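Local coordinates for protein putative Xylose isomerase (Rhodospirillum rubrum, PDB 3QXB) that binds manganese and iron within a TIM barrel resembling that of xylose isomerases and probably acts as an isomerase, at residues Y54-T59 with P129-P134; I66-R71 with L116-D121; S257-G262 with L299-A304. All coordinates share one frame; numbering follows the deposited sequence.

Overall arrangement
All three contacts belong to one closed barrel of eight parallel strands with helices packed around it. Contacts 1 and 2 adjoin, their centres about 11 Å apart: strand 51-55 leads into helix 65-81, and helix 106-125 leads into strand 130-133, so the chain enters contact 1, passes through both halves of contact 2 and returns to contact 1. They touch each other, and both also touch the second subunit. Contact 3 comes later in the chain, about 23 Å from contact 1 and about 32 Å from contact 2 between centres. Contact 1 thus links segments of the barrel wall, contact 2 two outer helices, and contact 3 the loop after strand 240-245 to the last helix.

Contact 1 (Y54-T59 with P129-P134); sequences YTYDLT and PATGMP
Y56 reaches T131 across part of a TIM barrel, from just beyond the end of strand 51-55 to strand 130-133, two places along in the sheet. The tyrosine and threonine side chains meet at about a right angle, and the phenol oxygen is the atom that arrives. T131 OG1 lies at the edge of the Y56 ring, in its plane, and is hydrogen-bonded to Y56 OH at 2.7 Å; either hydroxyl could be the donor. With OG1 anti to the backbone N (chi1 -166°), T131 turns its oxygen toward the phenol OH of Y56. That oxygen is also hydrogen-bonded to T89 OG1 on the intervening strand 85-90, so it is held between two hydroxyls in a buried setting. L116 and A119 of helix 106-125 pack against Y56, placing the bond between sheet and outer helices.

At its backbone end Y56 belongs to an ST turn, in which T55 OG1 accepts from D57 N at 3.2 Å. The carbonyl of Y56 is bonded to Y98 OH of the second subunit. G132 lies about 7 Å from the side chain of the metal ligand E178, and its carbonyl oxygen comes within 3.5 Å of Y56 OH, obliquely to the ring.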
ATOM      1  N   TYR A  54      13.739   1.210  -9.300  1.00 18.84           N
ATOM      2  CA  TYR A  54      12.442   0.796  -9.791  1.00 18.69           C
ATOM      3  C   TYR A  54      11.682   0.223  -8.614  1.00 19.32           C
ATOM      4  O   TYR A  54      12.280  -0.442  -7.788  1.00 20.38           O
ATOM      5  CB  TYR A  54      12.658  -0.246 -10.868  1.00 19.06           C
ATOM      6  CG  TYR A  54      11.410  -0.838 -11.511  1.00 18.72           C
ATOM      7  CD1 TYR A  54      10.798  -0.228 -12.610  1.00 17.49           C
ATOM      8  CD2 TYR A  54      10.892  -2.031 -11.065  1.00 17.39           C
ATOM      9  CE1 TYR A  54       9.660  -0.789 -13.218  1.00 19.42           C
ATOM     10  CE2 TYR A  54       9.802  -2.601 -11.690  1.00 18.46           C
ATOM     11  CZ  TYR A  54       9.181  -1.975 -12.755  1.00 19.54           C
ATOM     12  OH  TYR A  54       8.043  -2.593 -13.328  1.00 20.51           O
ATOM     13  N   THR A  55      10.383   0.504  -8.505  1.00 19.07           N
ATOM     14  CA  THR A  55       9.588   0.032  -7.358  1.00 17.97           C
ATOM     15  C   THR A  55       8.719  -1.204  -7.730  1.00 17.64           C
ATOM     16  O   THR A  55       8.135  -1.263  -8.818  1.00 18.80           O
ATOM     17  CB  THR A  55       8.673   1.162  -6.791  1.00 18.24           C
ATOM     18  OG1 THR A  55       7.886   0.673  -5.691  1.00 19.77           O
ATOM     19  CG2 THR A  55       7.713   1.741  -7.864  1.00 17.28           C
ATOM     20  N   TYR A  56       8.626  -2.174  -6.828  1.00 16.52           N
ATOM     21  CA  TYR A  56       7.688  -3.309  -7.009  1.00 16.48           C
ATOM     22  C   TYR A  56       6.230  -2.817  -7.209  1.00 15.96           C
ATOM     23  O   TYR A  56       5.414  -3.538  -7.743  1.00 17.95           O
ATOM     24  CB  TYR A  56       7.672  -4.205  -5.805  1.00 16.52           C
ATOM     25  CG  TYR A  56       8.976  -4.921  -5.395  1.00 15.48           C
ATOM     26  CD1 TYR A  56      10.188  -4.722  -6.054  1.00 15.18           C
ATOM     27  CD2 TYR A  56       8.978  -5.734  -4.292  1.00 16.82           C
ATOM     28  CE1 TYR A  56      11.338  -5.367  -5.616  1.00 19.61           C
ATOM     29  CE2 TYR A  56      10.137  -6.356  -3.833  1.00 18.01           C
ATOM     30  CZ  TYR A  56      11.298  -6.182  -4.477  1.00 19.36           C
ATOM     31  OH  TYR A  56      12.438  -6.872  -4.032  1.00 18.06           O
ATOM     32  N   ASP A  57       5.920  -1.601  -6.752  1.00 17.08           N
ATOM     33  CA  ASP A  57       4.610  -0.969  -6.912  1.00 17.70           C
ATOM     34  C   ASP A  57       4.216  -0.670  -8.378  1.00 18.73           C
ATOM     35  O   ASP A  57       3.100  -0.257  -8.625  1.00 18.01           O
ATOM     36  CB  ASP A  57       4.498   0.312  -6.049  1.00 17.64           C
ATOM     37  CG  ASP A  57       4.224   0.026  -4.559  1.00 20.13           C
ATOM     38  OD1 ASP A  57       4.004  -1.145  -4.139  1.00 19.24           O
ATOM     39  OD2 ASP A  57       4.239   0.986  -3.756  1.00 21.91           O
ATOM     40  N   LEU A  58       5.112  -0.852  -9.343  1.00 18.62           N
ATOM     41  CA  LEU A  58       4.758  -0.683 -10.758  1.00 19.15           C
ATOM     42  C   LEU A  58       4.433  -2.031 -11.385  1.00 18.68           C
ATOM     43  O   LEU A  58       3.522  -2.106 -12.188  1.00 19.99           O
ATOM     44  CB  LEU A  58       5.882  -0.020 -11.552  1.00 18.54           C
ATOM     45  CG  LEU A  58       6.050   1.489 -11.398  1.00 20.75           C
ATOM     46  CD1 LEU A  58       7.395   1.956 -12.037  1.00 19.32           C
ATOM     47  CD2 LEU A  58       4.903   2.187 -12.053  1.00 23.04           C
ATOM     48  N   THR A  59       5.140  -3.098 -10.968  1.00 18.05           N
ATOM     49  CA  THR A  59       4.880  -4.440 -11.432  1.00 18.15           C
ATOM     50  C   THR A  59       5.054  -5.422 -10.249  1.00 18.78           C
ATOM     51  O   THR A  59       6.177  -5.614  -9.758  1.00 18.29           O
ATOM     52  CB  THR A  59       5.805  -4.845 -12.674  1.00 19.13           C
ATOM     53  OG1 THR A  59       7.156  -4.826 -12.305  1.00 18.02           O
ATOM     54  CG2 THR A  59       5.602  -3.947 -13.918  1.00 16.40           C
ATOM     55  N   PRO A 129      20.858  -5.291 -11.365  1.00 20.20           N
ATOM     56  CA  PRO A 129      21.819  -6.015 -10.526  1.00 20.23           C
ATOM     57  C   PRO A 129      21.472  -6.245  -9.063  1.00 19.95           C
ATOM     58  O   PRO A 129      22.114  -7.075  -8.422  1.00 19.62           O
ATOM     59  CB  PRO A 129      23.091  -5.165 -10.621  1.00 21.03           C
ATOM     60  CG  PRO A 129      22.679  -3.848 -11.089  1.00 23.54           C
ATOM     61  CD  PRO A 129      21.311  -3.944 -11.724  1.00 21.00           C
ATOM     62  N   ALA A 130      20.455  -5.578  -8.537  1.00 18.34           N
ATOM     63  CA  ALA A 130      20.250  -5.616  -7.118  1.00 18.71           C
ATOM     64  C   ALA A 130      18.784  -5.392  -6.816  1.00 18.17           C
ATOM     65  O   ALA A 130      18.084  -4.753  -7.602  1.00 18.35           O
ATOM     66  CB  ALA A 130      21.145  -4.542  -6.419  1.00 17.88           C
ATOM     67  N   THR A 131      18.346  -5.914  -5.680  1.00 18.91           N
ATOM     68  CA  THR A 131      16.984  -5.696  -5.176  1.00 18.65           C
ATOM     69  C   THR A 131      17.033  -5.705  -3.659  1.00 19.19           C
ATOM     70  O   THR A 131      18.024  -6.139  -3.056  1.00 19.85           O
ATOM     71  CB  THR A 131      15.960  -6.737  -5.709  1.00 18.82           C
ATOM     72  OG1 THR A 131      14.604  -6.293  -5.456  1.00 18.16           O
ATOM     73  CG2 THR A 131      16.181  -8.107  -5.088  1.00 19.00           C
ATOM     74  N   GLY A 132      16.014  -5.123  -3.049  1.00 18.40           N
ATOM     75  CA  GLY A 132      15.908  -5.115  -1.611  1.00 19.27           C
ATOM     76  C   GLY A 132      14.522  -4.726  -1.100  1.00 19.20           C
ATOM     77  O   GLY A 132      13.606  -4.385  -1.885  1.00 19.45           O
HETATM   78  N   MSE A 133      14.376  -4.786   0.214  1.00 19.00           N
HETATM   79  CA  MSE A 133      13.152  -4.433   0.884  1.00 19.05           C
HETATM   80  C   MSE A 133      13.405  -4.360   2.399  1.00 20.10           C
HETATM   81  O   MSE A 133      14.461  -4.811   2.873  1.00 20.18           O
HETATM   82  CB  MSE A 133      12.066  -5.487   0.584  1.00 17.76           C
HETATM   83  CG  MSE A 133      12.489  -6.932   0.934  1.00 17.63           C
HETATM   84 SE   MSE A 133      11.250  -8.366   0.504  0.75 14.74          SE
HETATM   85  CE  MSE A 133      10.072  -8.127   1.987  1.00 17.80           C
ATOM     86  N   PRO A 134      12.444  -3.807   3.148  1.00 20.37           N
ATOM     87  CA  PRO A 134      12.464  -3.989   4.598  1.00 21.49           C
ATOM     88  C   PRO A 134      12.372  -5.465   4.921  1.00 21.50           C
ATOM     89  O   PRO A 134      11.825  -6.250   4.152  1.00 21.35           O
ATOM     90  CB  PRO A 134      11.222  -3.235   5.090  1.00 21.36           C
ATOM     91  CG  PRO A 134      10.817  -2.336   3.919  1.00 22.13           C
ATOM     92  CD  PRO A 134      11.322  -2.970   2.686  1.00 20.93           C
TER

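Contact 2 (I66-R71 with L116-D121); sequences IERDRR and LKRAID. With EDO (1,2-ethanediol), chain N; EDO (1,2-ethanediol), chain L.
R68 of helix 65-81 extends to helix 106-125 and meets R118 and D121 with its guanidinium. Along the second helix, K117 comes first and serves the contact indirectly: its NZ forms a salt bridge with D121 OD2, 2.7 Å away, on the syn lone pair. R118 follows. Its NH2 lies 3.4 Å from R68 NH1, a meeting of like charges with the two guanidinium planes 53° apart, and the R118 carbonyl oxygen sits over one face of the R68 group. The two positive groups are gathered by nearby acceptors: P61 O accepts from both R68 NH1 and R118 NE, and D65 forms a salt bridge with R118 NH2. One turn along, D121 touches R68 NH2 through CB at 3.7 Å. A water links its carboxylate to R68, donating to D121 OD2 and accepting from R68 NH1, each at 2.8 Å. D121 OD1 is hydrogen-bonded to Y166 OH.

A bend at chi3 (68°) turns the R68 guanidinium back so that NE and NH2 grip D69 OD1 side-on, at 2.9 and 3.0 Å, which steadies its plane. Such polar bridging joins two neighbouring helices of the outer layer of a TIM barrel.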
ATOM      1  N   ILE A  66       4.972 -14.406 -17.011  1.00 24.04           N
ATOM      2  CA  ILE A  66       5.025 -14.011 -18.419  1.00 25.00           C
ATOM      3  C   ILE A  66       4.563 -12.569 -18.577  1.00 23.64           C
ATOM      4  O   ILE A  66       5.282 -11.745 -19.148  1.00 22.19           O
ATOM      5  CB  ILE A  66       4.194 -14.943 -19.343  1.00 25.52           C
ATOM      6  CG1 ILE A  66       4.858 -16.331 -19.434  1.00 28.13           C
ATOM      7  CG2 ILE A  66       4.078 -14.337 -20.767  1.00 27.37           C
ATOM      8  CD1 ILE A  66       4.038 -17.376 -20.276  1.00 28.83           C
ATOM      9  N   GLU A  67       3.368 -12.260 -18.086  1.00 23.11           N
ATOM     10  CA  GLU A  67       2.859 -10.885 -18.184  1.00 22.13           C
ATOM     11  C   GLU A  67       3.684  -9.926 -17.332  1.00 20.43           C
ATOM     12  O   GLU A  67       4.001  -8.812 -17.753  1.00 19.86           O
ATOM     13  CB  GLU A  67       1.380 -10.816 -17.790  1.00 23.60           C
ATOM     14  CG  GLU A  67       0.465 -11.642 -18.700  1.00 27.09           C
ATOM     15  CD  GLU A  67       0.293 -13.091 -18.201  1.00 33.67           C
ATOM     16  OE1 GLU A  67       1.212 -13.655 -17.531  1.00 29.50           O
ATOM     17  OE2 GLU A  67      -0.780 -13.662 -18.478  1.00 41.39           O
ATOM     18  N   ARG A  68       4.051 -10.378 -16.140  1.00 18.14           N
ATOM     19  CA  ARG A  68       4.841  -9.581 -15.232  1.00 18.87           C
ATOM     20  C   ARG A  68       6.148  -9.204 -15.909  1.00 18.05           C
ATOM     21  O   ARG A  68       6.473  -8.040 -15.919  1.00 19.89           O
ATOM     22  CB  ARG A  68       5.159 -10.320 -13.927  1.00 17.36           C
ATOM     23  CG  ARG A  68       5.999  -9.510 -12.948  1.00 17.63           C
ATOM     24  CD  ARG A  68       6.618 -10.379 -11.905  1.00 17.69           C
ATOM     25  NE  ARG A  68       7.620 -11.251 -12.473  1.00 17.47           N
ATOM     26  CZ  ARG A  68       8.041 -12.412 -11.962  1.00 21.42           C
ATOM     27  NH1 ARG A  68       7.555 -12.882 -10.833  1.00 21.04           N
ATOM     28  NH2 ARG A  68       9.004 -13.082 -12.586  1.00 21.96           N
ATOM     29  N   ASP A  69       6.910 -10.175 -16.432  1.00 18.83           N
ATOM     30  CA  ASP A  69       8.246  -9.868 -17.015  1.00 19.62           C
ATOM     31  C   ASP A  69       8.153  -9.072 -18.312  1.00 20.21           C
ATOM     32  O   ASP A  69       9.024  -8.239 -18.561  1.00 18.68           O
ATOM     33  CB  ASP A  69       9.135 -11.110 -17.248  1.00 19.12           C
ATOM     34  CG  ASP A  69       9.457 -11.842 -15.962  1.00 20.98           C
ATOM     35  OD1 ASP A  69       9.309 -11.228 -14.877  1.00 19.70           O
ATOM     36  OD2 ASP A  69       9.869 -13.020 -16.062  1.00 24.95           O
ATOM     37  N   ARG A  70       7.124  -9.334 -19.131  0.50 19.93           N
ATOM     38  CA  ARG A  70       6.888  -8.542 -20.337  0.50 20.81           C
ATOM     39  C   ARG A  70       6.851  -7.061 -19.961  0.50 19.91           C
ATOM     40  O   ARG A  70       7.516  -6.261 -20.578  0.50 20.10           O
ATOM     41  CB  ARG A  70       5.583  -8.973 -21.032  0.50 21.25           C
ATOM     42  CG  ARG A  70       5.265  -8.292 -22.386  0.50 23.88           C
ATOM     43  CD  ARG A  70       4.054  -8.967 -23.117  0.50 28.09           C
ATOM     44  NE  ARG A  70       4.472 -10.102 -23.942  0.50 31.51           N
ATOM     45  CZ  ARG A  70       3.730 -11.179 -24.193  0.50 35.14           C
ATOM     46  NH1 ARG A  70       2.496 -11.278 -23.705  0.50 34.75           N
ATOM     47  NH2 ARG A  70       4.219 -12.159 -24.944  0.50 36.21           N
ATOM     48  N   ARG A  71       6.088  -6.703 -18.927  1.00 20.07           N
ATOM     49  CA  ARG A  71       5.947  -5.274 -18.511  1.00 19.25           C
ATOM     50  C   ARG A  71       7.236  -4.749 -17.847  1.00 18.40           C
ATOM     51  O   ARG A  71       7.733  -3.696 -18.198  1.00 18.41           O
ATOM     52  CB  ARG A  71       4.706  -5.096 -17.596  1.00 19.47           C
ATOM     53  CG  ARG A  71       4.293  -3.661 -17.336  1.00 19.77           C
ATOM     54  CD  ARG A  71       4.039  -2.907 -18.618  1.00 21.80           C
ATOM     55  NE  ARG A  71       3.314  -1.674 -18.336  1.00 22.88           N
ATOM     56  CZ  ARG A  71       2.835  -0.842 -19.250  1.00 22.11           C
ATOM     57  NH1 ARG A  71       3.035  -1.052 -20.518  1.00 21.87           N
ATOM     58  NH2 ARG A  71       2.151   0.212 -18.867  1.00 22.18           N
ATOM     59  N   LEU A 116      10.109 -12.392  -2.206  1.00 16.92           N
ATOM     60  CA  LEU A 116      11.427 -11.939  -2.608  1.00 16.95           C
ATOM     61  C   LEU A 116      12.078 -12.776  -3.726  1.00 16.31           C
ATOM     62  O   LEU A 116      12.759 -12.215  -4.602  1.00 16.81           O
ATOM     63  CB  LEU A 116      12.337 -11.857  -1.377  1.00 16.74           C
ATOM     64  CG  LEU A 116      13.740 -11.256  -1.497  1.00 15.41           C
ATOM     65  CD1 LEU A 116      13.768  -9.968  -2.321  1.00 14.07           C
ATOM     66  CD2 LEU A 116      14.310 -11.054  -0.111  1.00 15.77           C
ATOM     67  N   LYS A 117      11.901 -14.101  -3.677  1.00 16.78           N
ATOM     68  CA  LYS A 117      12.315 -14.985  -4.756  1.00 16.72           C
ATOM     69  C   LYS A 117      11.725 -14.520  -6.087  1.00 16.81           C
ATOM     70  O   LYS A 117      12.440 -14.409  -7.083  1.00 16.66           O
ATOM     71  CB  LYS A 117      11.914 -16.423  -4.472  1.00 17.70           C
ATOM     72  CG  LYS A 117      12.267 -17.464  -5.545  1.00 16.67           C
ATOM     73  CD  LYS A 117      11.231 -17.511  -6.667  1.00 16.73           C
ATOM     74  CE  LYS A 117      11.417 -18.732  -7.537  1.00 19.03           C
ATOM     75  NZ  LYS A 117      10.589 -18.665  -8.749  1.00 17.12           N
ATOM     76  N   ARG A 118      10.443 -14.203  -6.092  1.00 18.06           N
ATOM     77  CA  ARG A 118       9.793 -13.726  -7.309  1.00 17.75           C
ATOM     78  C   ARG A 118      10.297 -12.348  -7.719  1.00 17.26           C
ATOM     79  O   ARG A 118      10.483 -12.087  -8.920  1.00 17.68           O
ATOM     80  CB  ARG A 118       8.274 -13.758  -7.132  1.00 17.72           C
ATOM     81  CG  ARG A 118       7.737 -15.188  -7.061  1.00 16.12           C
ATOM     82  CD  ARG A 118       6.203 -15.283  -7.001  1.00 18.98           C
ATOM     83  NE  ARG A 118       5.628 -14.856  -8.274  1.00 19.47           N
ATOM     84  CZ  ARG A 118       5.501 -15.622  -9.356  1.00 20.09           C
ATOM     85  NH1 ARG A 118       5.866 -16.905  -9.340  1.00 21.01           N
ATOM     86  NH2 ARG A 118       4.957 -15.116 -10.456  1.00 18.26           N
ATOM     87  N   ALA A 119      10.520 -11.470  -6.740  1.00 16.50           N
ATOM     88  CA  ALA A 119      11.148 -10.167  -7.025  1.00 16.85           C
ATOM     89  C   ALA A 119      12.545 -10.318  -7.623  1.00 17.65           C
ATOM     90  O   ALA A 119      12.926  -9.574  -8.532  1.00 18.25           O
ATOM     91  CB  ALA A 119      11.213  -9.294  -5.748  1.00 15.54           C
ATOM     92  N   ILE A 120      13.323 -11.258  -7.110  1.00 18.27           N
ATOM     93  CA  ILE A 120      14.611 -11.571  -7.709  1.00 17.21           C
ATOM     94  C   ILE A 120      14.431 -12.054  -9.174  1.00 18.28           C
ATOM     95  O   ILE A 120      15.159 -11.622 -10.062  1.00 19.15           O
ATOM     96  CB  ILE A 120      15.334 -12.654  -6.879  1.00 17.35           C
ATOM     97  CG1 ILE A 120      15.778 -12.052  -5.541  1.00 18.32           C
ATOM     98  CG2 ILE A 120      16.462 -13.305  -7.688  1.00 15.75           C
ATOM     99  CD1 ILE A 120      16.189 -13.071  -4.443  1.00 15.37           C
ATOM    100  N   ASP A 121      13.469 -12.938  -9.428  1.00 18.80           N
ATOM    101  CA  ASP A 121      13.172 -13.348 -10.845  1.00 18.55           C
ATOM    102  C   ASP A 121      12.881 -12.150 -11.754  1.00 17.57           C
ATOM    103  O   ASP A 121      13.483 -11.954 -12.840  1.00 16.89           O
ATOM    104  CB  ASP A 121      12.024 -14.331 -10.908  1.00 18.98           C
ATOM    105  CG  ASP A 121      12.356 -15.671 -10.327  1.00 20.60           C
ATOM    106  OD1 ASP A 121      13.544 -16.054 -10.197  1.00 19.38           O
ATOM    107  OD2 ASP A 121      11.409 -16.358  -9.967  1.00 17.32           O
TER
HETATM  108  C1  EDO N 360       2.133   1.281 -22.803  1.00 40.56           C
HETATM  109  O1  EDO N 360       2.344   0.008 -23.414  1.00 43.67           O
HETATM  110  C2  EDO N 360       0.968   1.300 -21.843  1.00 39.75           C
HETATM  111  O2  EDO N 360       1.189   2.246 -20.782  1.00 33.80           O
HETATM  112  C1  EDO L 358       3.497  -4.846 -23.332  1.00 35.28           C
HETATM  113  O1  EDO L 358       2.142  -4.573 -22.901  1.00 37.07           O
HETATM  114  C2  EDO L 358       4.480  -4.603 -22.180  1.00 32.66           C
HETATM  115  O2  EDO L 358       4.479  -3.185 -21.915  1.00 31.17           O
HETATM  116  O   HOH W   1       8.855 -15.374 -10.706  1.00 16.48           O

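Contact 3 (S257-G262 with L299-A304); sequences SFTQPG and LADMIA. With EDO (1,2-ethanediol), chain K.
A type I beta turn from S257 to Q260 is fastened to the last helix of the TIM barrel chiefly through the carboxylate of D301, which receives one hydroxyl of the turn on each oxygen. S257 OG donates to the syn lone pair of D301 OD2 at 2.7 Å. T259 OG1 donates to D301 OD1, also at 2.7 Å, and approaches on the syn side but 17° out of the carboxylate plane. Within the turn, Q260 N is bonded to S257 O at 3.1 Å, and T259 N makes a weak bond to S257 OG.

The torsion of D301 explains its reach: with CG placed opposite the backbone N (chi1 -173°), the carboxylate swings across to the loop although CB does not head there. In T259 the hydroxyl lies between the backbone N and the carbonyl carbon (chi1 69°), which leaves CG2 to pack on A304 CB at 3.6 Å, one helical turn beyond the aspartate. D301 OD2 has a further partner in Y289 OH, so this oxygen is gripped twice. An alanine in place of D301 would probably leave the hydroxyls of S257, T259 and Y289 without their shared acceptor and weaken the hold of the turn on the helix.

F258 N adds a bond to S305 OG farther along the same helix. The loop leaves strand 240-245 and leads to helix 266-275; S257 follows closely on the metal ligand H255, their side chains about 8 Å apart. Helix 295-310, which comes after strand 283-285, thus receives this loop through D301 and A304, while L299 packs against R38 and L42 of helix 36-46.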
ATOM      1  N   SER A 257       8.373  15.952  -0.084  1.00 28.36           N
ATOM      2  CA  SER A 257       9.315  16.397  -1.094  1.00 29.03           C
ATOM      3  C   SER A 257      10.123  17.610  -0.592  1.00 29.29           C
ATOM      4  O   SER A 257       9.827  18.178   0.456  1.00 29.69           O
ATOM      5  CB  SER A 257       8.553  16.738  -2.351  1.00 29.19           C
ATOM      6  OG  SER A 257       8.211  18.094  -2.339  1.00 31.21           O
ATOM      7  N   PHE A 258      11.146  17.999  -1.347  1.00 29.33           N
ATOM      8  CA  PHE A 258      12.028  19.064  -0.950  1.00 30.14           C
ATOM      9  C   PHE A 258      11.541  20.484  -1.280  1.00 30.54           C
ATOM     10  O   PHE A 258      12.265  21.469  -1.097  1.00 31.49           O
ATOM     11  CB  PHE A 258      13.449  18.771  -1.440  1.00 30.23           C
ATOM     12  CG  PHE A 258      14.030  17.528  -0.823  1.00 29.25           C
ATOM     13  CD1 PHE A 258      14.681  17.582   0.391  1.00 30.18           C
ATOM     14  CD2 PHE A 258      13.844  16.279  -1.429  1.00 29.14           C
ATOM     15  CE1 PHE A 258      15.185  16.452   0.962  1.00 30.65           C
ATOM     16  CE2 PHE A 258      14.335  15.157  -0.862  1.00 28.16           C
ATOM     17  CZ  PHE A 258      14.997  15.222   0.328  1.00 29.56           C
ATOM     18  N   THR A 259      10.291  20.609  -1.710  1.00 29.82           N
ATOM     19  CA  THR A 259       9.617  21.911  -1.637  1.00 30.33           C
ATOM     20  C   THR A 259       8.990  22.170  -0.234  1.00 31.31           C
ATOM     21  O   THR A 259       8.512  23.279   0.034  1.00 32.62           O
ATOM     22  CB  THR A 259       8.532  22.047  -2.705  1.00 29.93           C
ATOM     23  OG1 THR A 259       7.458  21.148  -2.388  1.00 26.51           O
ATOM     24  CG2 THR A 259       9.098  21.736  -4.127  1.00 27.51           C
ATOM     25  N   GLN A 260       8.973  21.154   0.632  1.00 30.81           N
ATOM     26  CA  GLN A 260       8.389  21.257   1.963  1.00 31.50           C
ATOM     27  C   GLN A 260       9.424  21.605   3.058  1.00 32.50           C
ATOM     28  O   GLN A 260      10.590  21.203   2.965  1.00 32.55           O
ATOM     29  CB  GLN A 260       7.715  19.947   2.335  1.00 31.09           C
ATOM     30  CG  GLN A 260       6.567  19.566   1.429  1.00 30.85           C
ATOM     31  CD  GLN A 260       5.578  20.692   1.289  1.00 33.64           C
ATOM     32  OE1 GLN A 260       5.501  21.325   0.242  1.00 34.33           O
ATOM     33  NE2 GLN A 260       4.848  20.981   2.359  1.00 33.51           N
ATOM     34  N   PRO A 261       8.998  22.363   4.090  1.00 33.03           N
ATOM     35  CA  PRO A 261       9.886  22.609   5.214  1.00 33.70           C
ATOM     36  C   PRO A 261      10.106  21.345   6.046  1.00 33.14           C
ATOM     37  O   PRO A 261       9.250  20.470   6.103  1.00 32.62           O
ATOM     38  CB  PRO A 261       9.174  23.709   6.034  1.00 35.09           C
ATOM     39  CG  PRO A 261       7.922  24.003   5.371  1.00 34.25           C
ATOM     40  CD  PRO A 261       7.743  23.124   4.174  1.00 33.11           C
ATOM     41  N   GLY A 262      11.271  21.249   6.670  1.00 33.07           N
ATOM     42  CA  GLY A 262      11.627  20.120   7.513  1.00 32.98           C
ATOM     43  C   GLY A 262      13.119  20.107   7.787  1.00 34.02           C
ATOM     44  O   GLY A 262      13.838  21.049   7.410  1.00 34.61           O
ATOM     45  N   LEU A 299       3.779  16.172 -10.620  1.00 26.18           N
ATOM     46  CA  LEU A 299       4.883  16.403 -11.564  1.00 25.32           C
ATOM     47  C   LEU A 299       5.564  17.740 -11.293  1.00 25.82           C
ATOM     48  O   LEU A 299       6.794  17.787 -11.182  1.00 25.07           O
ATOM     49  CB  LEU A 299       4.403  16.343 -13.021  1.00 24.75           C
ATOM     50  CG  LEU A 299       5.543  16.453 -14.061  1.00 26.27           C
ATOM     51  CD1 LEU A 299       6.603  15.416 -13.778  1.00 25.37           C
ATOM     52  CD2 LEU A 299       5.000  16.318 -15.496  1.00 26.63           C
ATOM     53  N   ALA A 300       4.774  18.812 -11.160  1.00 25.91           N
ATOM     54  CA  ALA A 300       5.362  20.130 -10.888  1.00 27.66           C
ATOM     55  C   ALA A 300       6.178  20.131  -9.614  1.00 27.03           C
ATOM     56  O   ALA A 300       7.231  20.728  -9.547  1.00 28.11           O
ATOM     57  CB  ALA A 300       4.273  21.265 -10.838  1.00 27.41           C
ATOM     58  N   ASP A 301       5.660  19.488  -8.585  1.00 27.04           N
ATOM     59  CA  ASP A 301       6.336  19.471  -7.287  1.00 27.70           C
ATOM     60  C   ASP A 301       7.615  18.663  -7.299  1.00 27.38           C
ATOM     61  O   ASP A 301       8.641  19.100  -6.716  1.00 28.12           O
ATOM     62  CB  ASP A 301       5.395  18.916  -6.229  1.00 27.34           C
ATOM     63  CG  ASP A 301       5.969  19.025  -4.859  1.00 29.54           C
ATOM     64  OD1 ASP A 301       5.922  20.137  -4.306  1.00 33.40           O
ATOM     65  OD2 ASP A 301       6.495  18.024  -4.359  1.00 29.97           O
HETATM   66  N   MSE A 302       7.576  17.500  -7.966  1.00 25.83           N
HETATM   67  CA  MSE A 302       8.759  16.661  -8.144  1.00 24.78           C
HETATM   68  C   MSE A 302       9.897  17.378  -8.855  1.00 25.21           C
HETATM   69  O   MSE A 302      11.038  17.250  -8.454  1.00 24.10           O
HETATM   70  CB  MSE A 302       8.445  15.397  -8.938  1.00 24.38           C
HETATM   71  CG  MSE A 302       7.939  14.255  -8.106  1.00 23.84           C
HETATM   72 SE   MSE A 302       9.068  13.573  -6.745  0.75 16.29          SE
HETATM   73  CE  MSE A 302      10.639  13.130  -7.773  1.00 25.11           C
ATOM     74  N   ILE A 303       9.574  18.107  -9.925  1.00 25.68           N
ATOM     75  CA  ILE A 303      10.562  18.924 -10.661  1.00 25.64           C
ATOM     76  C   ILE A 303      11.163  19.987  -9.755  1.00 27.04           C
ATOM     77  O   ILE A 303      12.402  20.158  -9.733  1.00 27.92           O
ATOM     78  CB  ILE A 303       9.930  19.604 -11.894  1.00 26.34           C
ATOM     79  CG1 ILE A 303       9.488  18.570 -12.921  1.00 23.58           C
ATOM     80  CG2 ILE A 303      10.892  20.585 -12.597  1.00 24.41           C
ATOM     81  CD1 ILE A 303       8.570  19.135 -13.977  1.00 26.74           C
ATOM     82  N   ALA A 304      10.323  20.695  -8.997  1.00 26.54           N
ATOM     83  CA  ALA A 304      10.829  21.753  -8.118  1.00 27.30           C
ATOM     84  C   ALA A 304      11.652  21.095  -7.013  1.00 27.79           C
ATOM     85  O   ALA A 304      12.643  21.634  -6.583  1.00 25.93           O
ATOM     86  CB  ALA A 304       9.703  22.606  -7.547  1.00 27.04           C
TER
HETATM   87  C1  EDO K 355       4.096  15.502  -0.883  1.00 43.04           C
HETATM   88  O1  EDO K 355       2.979  14.996  -0.194  1.00 43.20           O
HETATM   89  C2  EDO K 355       4.744  16.396   0.140  1.00 43.73           C
HETATM   90  O2  EDO K 355       6.037  16.644  -0.323  1.00 44.26           O